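Local atomic coordinates of uncharacterized protein (Burkholderia cenocepacia, PDB entry 6ANS), a protein that is of unknown function, belongs to the DUF1214 family and binds a phosphate ion and a sodium ion. Residues V338-A343 / I363-V368; L110-R115 / A206-E211; A290-V295 / A384-A389. All blocks are in the same frame, centred on the assembly; numbering follows the deposited sequence.

Interaction 1: residues V338-A343 / I363-V368. With PO4 (phosphate ion), chain E.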
loop_
_atom_site.group_PDB
_atom_site.type_symbol
_atom_site.label_atom_id
_atom_site.label_comp_id
_atom_site.label_asym_id
_atom_site.label_seq_id
_atom_site.Cartn_x
_atom_site.Cartn_y
_atom_site.Cartn_z
ATOM N N VAL A 338 -14.497 34.786 -4.268
ATOM C CA VAL A 338 -14.858 33.378 -4.207
ATOM C C VAL A 338 -15.464 33.092 -2.842
ATOM O O VAL A 338 -14.925 33.511 -1.805
ATOM C CB VAL A 338 -13.655 32.457 -4.481
ATOM C CG1 VAL A 338 -14.014 31.032 -4.155
ATOM C CG2 VAL A 338 -13.254 32.541 -5.958
ATOM N N THR A 339 -16.591 32.387 -2.851
ATOM C CA THR A 339 -17.255 31.912 -1.653
ATOM C C THR A 339 -17.243 30.390 -1.675
ATOM O O THR A 339 -17.443 29.774 -2.731
ATOM C CB THR A 339 -18.688 32.448 -1.567
ATOM O OG1 THR A 339 -18.664 33.883 -1.573
ATOM C CG2 THR A 339 -19.346 31.996 -0.285
ATOM N N VAL A 340 -16.957 29.799 -0.515
ATOM C CA VAL A 340 -16.973 28.354 -0.300
ATOM C C VAL A 340 -17.778 28.076 0.965
ATOM O O VAL A 340 -17.511 28.671 2.018
ATOM C CB VAL A 340 -15.550 27.775 -0.160
ATOM C CG1 VAL A 340 -15.617 26.282 0.080
ATOM C CG2 VAL A 340 -14.703 28.085 -1.390
ATOM N N ILE A 341 -18.722 27.139 0.882
ATOM C CA ILE A 341 -19.644 26.852 1.976
ATOM C C ILE A 341 -19.379 25.448 2.504
ATOM O O ILE A 341 -19.419 24.477 1.740
ATOM C CB ILE A 341 -21.107 26.976 1.525
ATOM C CG1 ILE A 341 -21.359 28.322 0.836
ATOM C CG2 ILE A 341 -22.039 26.726 2.700
ATOM C CD1 ILE A 341 -21.596 29.470 1.774
ATOM N N VAL A 342 -19.119 25.347 3.808
ATOM C CA VAL A 342 -19.003 24.075 4.520
ATOM C C VAL A 342 -20.368 23.767 5.132
ATOM O O VAL A 342 -20.877 24.559 5.933
ATOM C CB VAL A 342 -17.917 24.147 5.609
ATOM C CG1 VAL A 342 -17.742 22.814 6.287
ATOM C CG2 VAL A 342 -16.591 24.626 5.037
ATOM N N ALA A 343 -20.965 22.624 4.770
ATOM C CA ALA A 343 -22.315 22.282 5.223
ATOM C C ALA A 343 -22.617 20.813 4.939
ATOM O O ALA A 343 -21.874 20.126 4.232
ATOM C CB ALA A 343 -23.366 23.176 4.563
ATOM N N ILE A 363 -9.462 22.140 8.789
ATOM C CA ILE A 363 -9.633 22.715 7.460
ATOM C C ILE A 363 -8.322 23.386 7.074
ATOM O O ILE A 363 -7.638 23.968 7.925
ATOM C CB ILE A 363 -10.834 23.689 7.434
ATOM C CG1 ILE A 363 -11.057 24.279 6.045
ATOM C CG2 ILE A 363 -10.634 24.829 8.432
ATOM C CD1 ILE A 363 -12.373 25.016 5.948
ATOM N N CYS A 364 -7.967 23.287 5.789
ATOM C CA CYS A 364 -6.725 23.845 5.258
ATOM C C CYS A 364 -6.970 24.562 3.933
ATOM O O CYS A 364 -7.590 24.003 3.022
ATOM C CB CYS A 364 -5.672 22.743 5.053
ATOM S SG CYS A 364 -4.118 23.285 4.250
ATOM N N TRP A 365 -6.450 25.783 3.824
ATOM C CA TRP A 365 -6.477 26.574 2.609
ATOM C C TRP A 365 -5.043 26.794 2.142
ATOM O O TRP A 365 -4.144 27.011 2.964
ATOM C CB TRP A 365 -7.182 27.915 2.862
ATOM C CG TRP A 365 -7.460 28.744 1.621
ATOM C CD1 TRP A 365 -6.536 29.307 0.777
ATOM C CD2 TRP A 365 -8.746 29.129 1.117
ATOM N NE1 TRP A 365 -7.173 30.007 -0.223
ATOM C CE2 TRP A 365 -8.528 29.911 -0.040
ATOM C CE3 TRP A 365 -10.061 28.892 1.533
ATOM C CZ2 TRP A 365 -9.577 30.440 -0.794
ATOM C CZ3 TRP A 365 -11.102 29.423 0.781
ATOM C CH2 TRP A 365 -10.851 30.195 -0.366
ATOM N N ARG A 366 -4.822 26.711 0.828
ATOM C CA ARG A 366 -3.500 26.907 0.239
ATOM C C ARG A 366 -3.552 27.956 -0.855
ATOM O O ARG A 366 -4.389 27.864 -1.754
ATOM C CB ARG A 366 -2.952 25.624 -0.377
ATOM C CG ARG A 366 -2.605 24.518 0.605
ATOM C CD ARG A 366 -2.126 23.310 -0.198
ATOM N NE ARG A 366 -2.034 22.114 0.623
ATOM C CZ ARG A 366 -3.078 21.365 0.973
ATOM N NH1 ARG A 366 -4.302 21.707 0.584
ATOM N NH2 ARG A 366 -2.897 20.285 1.732
ATOM N N TRP A 367 -2.641 28.927 -0.794
ATOM C CA TRP A 367 -2.195 29.659 -1.976
ATOM C C TRP A 367 -0.855 29.082 -2.414
ATOM O O TRP A 367 0.050 28.922 -1.590
ATOM C CB TRP A 367 -2.024 31.162 -1.723
ATOM C CG TRP A 367 -3.210 31.907 -1.183
ATOM C CD1 TRP A 367 -3.274 32.593 -0.006
ATOM C CD2 TRP A 367 -4.488 32.078 -1.813
ATOM N NE1 TRP A 367 -4.511 33.174 0.141
ATOM C CE2 TRP A 367 -5.277 32.870 -0.954
ATOM C CE3 TRP A 367 -5.042 31.633 -3.014
ATOM C CZ2 TRP A 367 -6.595 33.222 -1.256
ATOM C CZ3 TRP A 367 -6.354 31.983 -3.315
ATOM C CH2 TRP A 367 -7.115 32.767 -2.435
ATOM N N VAL A 368 -0.733 28.749 -3.696
ATOM C CA VAL A 368 0.511 28.238 -4.267
ATOM C C VAL A 368 1.045 29.266 -5.262
ATOM O O VAL A 368 0.401 29.560 -6.282
ATOM C CB VAL A 368 0.308 26.868 -4.933
ATOM C CG1 VAL A 368 1.629 26.334 -5.467
ATOM C CG2 VAL A 368 -0.296 25.876 -3.932
HETATM P P PO4 E . 1.020 20.065 1.299
HETATM O O1 PO4 E . 0.537 21.238 0.481
HETATM O O2 PO4 E . -0.121 19.633 2.165
HETATM O O3 PO4 E . 1.484 18.931 0.420
HETATM O O4 PO4 E . 2.184 20.555 2.124
#
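Val340 and Val342 meet Trp365 and Ile363 between the two facing sheets of a beta-sandwich. Strand 338-343 belongs to one sheet and strand 363-368 to the other, and the nearest alpha carbons, CA of Val342 and CA of Ile363, are 9.9 Å apart. That spacing, with no hydrogen bond between the strands, is that of packed layers and not of paired strands; the segments touch at two light apolar points, and Trp304, Leu308 and Ile293 share the interior. Val338 directs its side chain inward and rests on Trp304 and Val295. Thr339 faces away, and its OG1 hydrogen-bonds with Asp294 OD1 and Asn333 ND2. Val340 turns inward again, its CG2 lying 4.4 Å from CZ3 of Trp365, an approach oblique to the indole. Ile341 packs on Val292 of the neighbouring strand, and Val342 closes the series with its CG2 4.3 Å from CD1 of Ile363. The isoleucine reaches this far because its chain is extended, with CG1 anti to the backbone N (chi1 -179°).

The indole of Trp365 stacks with Trp304, and its NE1 lies 3.3 Å above the ring plane of Trp367, toward the rim. Further along strand 363-368, Cys364 places SG 3.9 Å above the guanidinium plane of Arg366, over its centre, while Asn305 and Gln307 bind NH1. These partners would fix the group's rotation and direct its other edge to the phosphate ion, probably from the crystallisation liquor. Arg366 NE donates to O1 of the phosphate at 2.7 Å (146°), and Arg366 NH2 donates to O2 at 2.9 Å, straighter at 166°.

Interaction 2: residues L110-R115 / A206-E211; sequences LYQYAR and AQLKIE. With PO4 (phosphate ion), chain E.
The amide of Gln112 crosses the side chain of Leu208 obliquely, OE1 passing 4.1 Å from CD1, whereas the rings of Tyr111 and Tyr113 lie on the other side of strand 110-115. At the edge of the Tyr111 ring, in its plane, sits phosphate O3, bound by the OH of Tyr111 at 2.6 Å. The Tyr113 ring has CG of Arg115 in plane at its edge, and its OH accepts a bond of 2.9 Å from Arg115 NH1, 19° out of the guanidinium plane.

Between the strands water does the bridging. Water 1 donates to Gln112 OE1 at 2.9 Å and to Ala206 O, and accepts from Leu208 N. Water 2 accepts from Gln112 NE2 at 3.1 Å and donates to Leu208 O at 2.6 Å. The protein partner of OE1 is Gln195 NE2. Further along, the contact turns apolar: Ile210 straddles the methyl of Ala114, whose CB is 4.0 Å from Ile210 CD1 and 4.1 Å from Ile210 CG2; CG1 of Ile210, anti to the backbone N (chi1 -178°), carries CD1 there.

Two beta sheets thus face each other here through their outermost strands, 109-115 and 207-212, with strands 188-196 and 122-125 beside them and helix 60-83 packing on Tyr113 and Arg115.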
loop_
_atom_site.group_PDB
_atom_site.type_symbol
_atom_site.label_atom_id
_atom_site.label_comp_id
_atom_site.label_asym_id
_atom_site.label_seq_id
_atom_site.Cartn_x
_atom_site.Cartn_y
_atom_site.Cartn_z
ATOM N N LEU A 110 -0.606 13.990 -6.143
ATOM C CA LEU A 110 0.103 12.720 -6.107
ATOM C C LEU A 110 1.386 12.959 -5.314
ATOM O O LEU A 110 2.242 13.747 -5.731
ATOM C CB LEU A 110 0.433 12.222 -7.511
ATOM C CG LEU A 110 1.246 10.922 -7.609
ATOM C CD1 LEU A 110 0.588 9.808 -6.855
ATOM C CD2 LEU A 110 1.511 10.518 -9.070
ATOM N N TYR A 111 1.488 12.333 -4.149
ATOM C CA TYR A 111 2.698 12.413 -3.346
ATOM C C TYR A 111 3.576 11.218 -3.655
ATOM O O TYR A 111 3.090 10.084 -3.756
ATOM C CB TYR A 111 2.406 12.403 -1.845
ATOM C CG TYR A 111 1.718 13.610 -1.275
ATOM C CD1 TYR A 111 2.440 14.759 -0.950
ATOM C CD2 TYR A 111 0.354 13.583 -0.989
ATOM C CE1 TYR A 111 1.815 15.866 -0.393
ATOM C CE2 TYR A 111 -0.283 14.683 -0.425
ATOM C CZ TYR A 111 0.463 15.822 -0.129
ATOM O OH TYR A 111 -0.150 16.906 0.430
ATOM N N GLN A 112 4.875 11.465 -3.739
ATOM C CA GLN A 112 5.831 10.383 -3.890
ATOM C C GLN A 112 7.007 10.656 -2.973
ATOM O O GLN A 112 7.493 11.785 -2.901
ATOM C CB GLN A 112 6.301 10.250 -5.332
ATOM C CG GLN A 112 5.173 9.878 -6.283
ATOM C CD GLN A 112 5.699 9.624 -7.669
ATOM O OE1 GLN A 112 5.919 10.552 -8.442
ATOM N NE2 GLN A 112 5.980 8.359 -7.962
ATOM N N TYR A 113 7.474 9.613 -2.302
ATOM C CA TYR A 113 8.510 9.726 -1.294
ATOM C C TYR A 113 9.517 8.621 -1.543
ATOM O O TYR A 113 9.138 7.472 -1.798
ATOM C CB TYR A 113 7.883 9.605 0.112
ATOM C CG TYR A 113 8.789 9.688 1.326
ATOM C CD1 TYR A 113 8.642 10.718 2.244
ATOM C CD2 TYR A 113 9.749 8.717 1.588
ATOM C CE1 TYR A 113 9.435 10.794 3.380
ATOM C CE2 TYR A 113 10.553 8.788 2.731
ATOM C CZ TYR A 113 10.382 9.826 3.626
ATOM O OH TYR A 113 11.173 9.913 4.764
ATOM N N ALA A 114 10.796 8.965 -1.462
ATOM C CA ALA A 114 11.855 7.968 -1.477
ATOM C C ALA A 114 12.848 8.275 -0.367
ATOM O O ALA A 114 13.236 9.435 -0.169
ATOM C CB ALA A 114 12.578 7.925 -2.824
ATOM N N ARG A 115 13.262 7.230 0.342
ATOM C CA ARG A 115 14.368 7.357 1.277
ATOM C C ARG A 115 15.661 7.457 0.497
ATOM O O ARG A 115 15.891 6.697 -0.443
ATOM C CB ARG A 115 14.439 6.164 2.230
ATOM C CG ARG A 115 13.277 6.044 3.193
ATOM C CD ARG A 115 13.233 7.226 4.151
ATOM N NE ARG A 115 14.247 7.181 5.196
ATOM C CZ ARG A 115 14.127 7.839 6.345
ATOM N NH1 ARG A 115 13.039 8.571 6.571
ATOM N NH2 ARG A 115 15.081 7.777 7.267
ATOM N N ALA A 206 3.612 12.847 -14.109
ATOM C CA ALA A 206 4.978 12.500 -14.449
ATOM C C ALA A 206 5.249 11.086 -13.951
ATOM O O ALA A 206 4.744 10.674 -12.903
ATOM C CB ALA A 206 5.945 13.507 -13.815
ATOM N N GLN A 207 6.026 10.331 -14.711
ATOM C CA GLN A 207 6.380 8.958 -14.365
ATOM C C GLN A 207 7.861 8.956 -14.032
ATOM O O GLN A 207 8.706 9.062 -14.928
ATOM C CB GLN A 207 6.052 8.015 -15.520
ATOM C CG GLN A 207 4.572 7.918 -15.739
ATOM C CD GLN A 207 4.216 8.271 -17.154
ATOM O OE1 GLN A 207 4.127 7.404 -18.032
ATOM N NE2 GLN A 207 4.035 9.575 -17.400
ATOM N N LEU A 208 8.170 8.863 -12.748
ATOM C CA LEU A 208 9.520 9.084 -12.259
ATOM C C LEU A 208 10.062 7.818 -11.630
ATOM O O LEU A 208 9.344 7.120 -10.916
ATOM C CB LEU A 208 9.561 10.224 -11.221
ATOM C CG LEU A 208 8.915 11.529 -11.669
ATOM C CD1 LEU A 208 8.785 12.510 -10.530
ATOM C CD2 LEU A 208 9.727 12.127 -12.832
ATOM N N LYS A 209 11.346 7.575 -11.866
ATOM C CA LYS A 209 12.114 6.533 -11.206
ATOM C C LYS A 209 13.326 7.174 -10.532
ATOM O O LYS A 209 13.853 8.194 -11.000
ATOM C CB LYS A 209 12.575 5.467 -12.224
ATOM N N ILE A 210 13.758 6.586 -9.419
ATOM C CA ILE A 210 14.933 7.054 -8.690
ATOM C C ILE A 210 15.922 5.903 -8.596
ATOM O O ILE A 210 15.540 4.768 -8.282
ATOM C CB ILE A 210 14.571 7.604 -7.295
ATOM C CG1 ILE A 210 15.833 8.125 -6.588
ATOM C CG2 ILE A 210 13.809 6.556 -6.450
ATOM C CD1 ILE A 210 15.564 8.801 -5.295
ATOM N N GLU A 211 17.191 6.189 -8.871
ATOM C CA GLU A 211 18.227 5.183 -8.731
ATOM C C GLU A 211 19.498 5.832 -8.195
ATOM O O GLU A 211 19.699 7.041 -8.313
ATOM C CB GLU A 211 18.507 4.487 -10.062
ATOM C CG GLU A 211 19.023 5.422 -11.134
ATOM C CD GLU A 211 18.975 4.813 -12.532
ATOM O OE1 GLU A 211 18.754 3.587 -12.654
ATOM O OE2 GLU A 211 19.156 5.565 -13.510
HETATM P P PO4 E . 1.020 20.065 1.299
HETATM O O1 PO4 E . 0.537 21.238 0.481
HETATM O O2 PO4 E . -0.121 19.633 2.165
HETATM O O3 PO4 E . 1.484 18.931 0.420
HETATM O O4 PO4 E . 2.184 20.555 2.124
HETATM O O HOH W 1 5.976 9.092 -10.983
HETATM O O HOH W 2 7.037 6.247 -10.037
#

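Interaction 3: residues A290-V295 / A384-A389; sequences ALVIDV and AALKEA
Ala290 and Leu386 are the closest pair of the two backbones, their CA atoms 8.5 Å apart, where the short C-terminal helix 383-389 packs on the outer face of a beta-sandwich sheet. Strand 290-295 is extended throughout and pairs with strand 377-382 through backbone hydrogen bonds of Ala290 with Val381 and of Val292 with Arg379. The chain leaves strand 377-382 directly into the helix, whose turn is closed by Glu388 N donating to Ala384 O at 3.0 Å and, more loosely, Ala389 N to Ala385 O at 3.3 Å. No hydrogen bond links strand 290-295 to the helix, so apolar contact alone joins these two segments.

Alternation along the strand assigns the faces. Leu291 points away from the helix, and Ile293 and Val295, on its side of the strand, pack on strand 360-368 in the sandwich interior. Ala290 and Val292 turn the other way and receive Leu386, the one helix residue touching this strand. The leucine also rests on Val381, so its side chain covers part of two adjoining strands. Lys387 diverges and ties the helix to Thr345 through NZ.

Leu386 has CG anti to its carbonyl carbon (chi1 -60°) and continues with CD1 extended beyond CG (chi2 167°), which lays that methyl on the sheet face. There CD1 touches two residues. Leu386 CD1 is 3.8 Å from Ala290 CB. Val292 comes tip to tip with the leucine, through the methyl anti to its own carbonyl carbon, with Val292 CG2 4.0 Å from Leu386 CD1.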
loop_
_atom_site.group_PDB
_atom_site.type_symbol
_atom_site.label_atom_id
_atom_site.label_comp_id
_atom_site.label_asym_id
_atom_site.label_seq_id
_atom_site.Cartn_x
_atom_site.Cartn_y
_atom_site.Cartn_z
ATOM N N ALA A 290 -23.891 26.264 8.760
ATOM C CA ALA A 290 -22.945 26.284 7.663
ATOM C C ALA A 290 -21.852 27.290 7.979
ATOM O O ALA A 290 -22.093 28.307 8.637
ATOM C CB ALA A 290 -23.630 26.638 6.333
ATOM N N LEU A 291 -20.646 26.990 7.510
ATOM C CA LEU A 291 -19.516 27.901 7.607
ATOM C C LEU A 291 -19.317 28.556 6.249
ATOM O O LEU A 291 -19.038 27.868 5.260
ATOM C CB LEU A 291 -18.248 27.162 8.036
ATOM C CG LEU A 291 -17.043 28.081 8.265
ATOM C CD1 LEU A 291 -17.254 28.982 9.484
ATOM C CD2 LEU A 291 -15.769 27.288 8.390
ATOM N N VAL A 292 -19.448 29.879 6.203
ATOM C CA VAL A 292 -19.314 30.642 4.970
ATOM C C VAL A 292 -17.919 31.244 4.935
ATOM O O VAL A 292 -17.577 32.083 5.777
ATOM C CB VAL A 292 -20.380 31.741 4.870
ATOM C CG1 VAL A 292 -20.256 32.475 3.529
ATOM C CG2 VAL A 292 -21.778 31.150 5.065
ATOM N N ILE A 293 -17.121 30.829 3.953
ATOM C CA ILE A 293 -15.756 31.306 3.766
ATOM C C ILE A 293 -15.732 32.205 2.540
ATOM O O ILE A 293 -16.302 31.854 1.500
ATOM C CB ILE A 293 -14.767 30.136 3.603
ATOM C CG1 ILE A 293 -14.987 29.077 4.693
ATOM C CG2 ILE A 293 -13.329 30.634 3.606
ATOM C CD1 ILE A 293 -14.196 27.795 4.464
ATOM N N ASP A 294 -15.062 33.356 2.657
ATOM C CA ASP A 294 -15.006 34.352 1.594
ATOM C C ASP A 294 -13.594 34.880 1.437
ATOM O O ASP A 294 -12.923 35.181 2.430
ATOM C CB ASP A 294 -15.920 35.549 1.877
ATOM C CG ASP A 294 -17.374 35.241 1.650
ATOM O OD1 ASP A 294 -17.765 35.030 0.486
ATOM O OD2 ASP A 294 -18.127 35.201 2.644
ATOM N N VAL A 295 -13.169 35.026 0.185
ATOM C CA VAL A 295 -12.024 35.849 -0.184
ATOM C C VAL A 295 -12.526 36.899 -1.169
ATOM O O VAL A 295 -13.262 36.573 -2.109
ATOM C CB VAL A 295 -10.871 35.014 -0.778
ATOM C CG1 VAL A 295 -10.244 34.131 0.307
ATOM C CG2 VAL A 295 -11.345 34.172 -1.960
ATOM N N ALA A 384 -30.306 26.832 6.540
ATOM C CA ALA A 384 -31.588 27.168 5.938
ATOM C C ALA A 384 -31.579 28.572 5.350
ATOM O O ALA A 384 -32.242 28.823 4.336
ATOM C CB ALA A 384 -32.706 27.023 6.976
ATOM N N ALA A 385 -30.844 29.496 5.975
ATOM C CA ALA A 385 -30.811 30.870 5.484
ATOM C C ALA A 385 -30.157 30.961 4.111
ATOM O O ALA A 385 -30.546 31.803 3.293
ATOM C CB ALA A 385 -30.085 31.768 6.486
ATOM N N LEU A 386 -29.179 30.099 3.834
ATOM C CA LEU A 386 -28.537 30.097 2.524
ATOM C C LEU A 386 -29.404 29.422 1.468
ATOM O O LEU A 386 -29.377 29.827 0.301
ATOM C CB LEU A 386 -27.178 29.394 2.602
ATOM C CG LEU A 386 -26.161 30.024 3.562
ATOM C CD1 LEU A 386 -24.973 29.100 3.803
ATOM C CD2 LEU A 386 -25.703 31.381 3.033
ATOM N N LYS A 387 -30.174 28.399 1.852
ATOM C CA LYS A 387 -31.020 27.708 0.885
ATOM C C LYS A 387 -32.209 28.566 0.475
ATOM O O LYS A 387 -32.550 28.630 -0.711
ATOM C CB LYS A 387 -31.493 26.373 1.460
ATOM C CG LYS A 387 -30.436 25.282 1.472
ATOM C CD LYS A 387 -31.055 23.950 1.855
ATOM C CE LYS A 387 -30.034 22.823 1.832
ATOM N NZ LYS A 387 -30.600 21.554 2.384
ATOM N N GLU A 388 -32.860 29.223 1.440
ATOM C CA GLU A 388 -33.957 30.131 1.111
ATOM C C GLU A 388 -33.474 31.262 0.209
ATOM O O GLU A 388 -34.108 31.579 -0.804
ATOM C CB GLU A 388 -34.585 30.689 2.393
ATOM N N ALA A 389 -32.331 31.866 0.554
ATOM C CA ALA A 389 -31.832 33.018 -0.192
ATOM C C ALA A 389 -31.316 32.621 -1.574
ATOM O O ALA A 389 -31.540 33.341 -2.553
ATOM C CB ALA A 389 -30.734 33.721 0.608
#

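Interactions 1 and 3 use the two faces of one sheet, in which strands 338-343 and 289-295 are neighbours: interaction 1 fills the buried interior of the sandwich, while interaction 3 covers the outer face with a largely exposed terminal helix. Their centres are about 13 Å apart, and both are apolar across the contact; between them, Thr339 OG1 probably hydrogen-bonds Asp294 OD1, and Val342 O probably accepts from Leu291 N. Interaction 2, on the other side of the chain's centre, also joins facing sheets but is only partly buried, and adds water bridges to its apolar pair. It approaches interaction 1 at the phosphate, bound by Tyr111 and Arg366; Arg194 and Tyr278 bind it too.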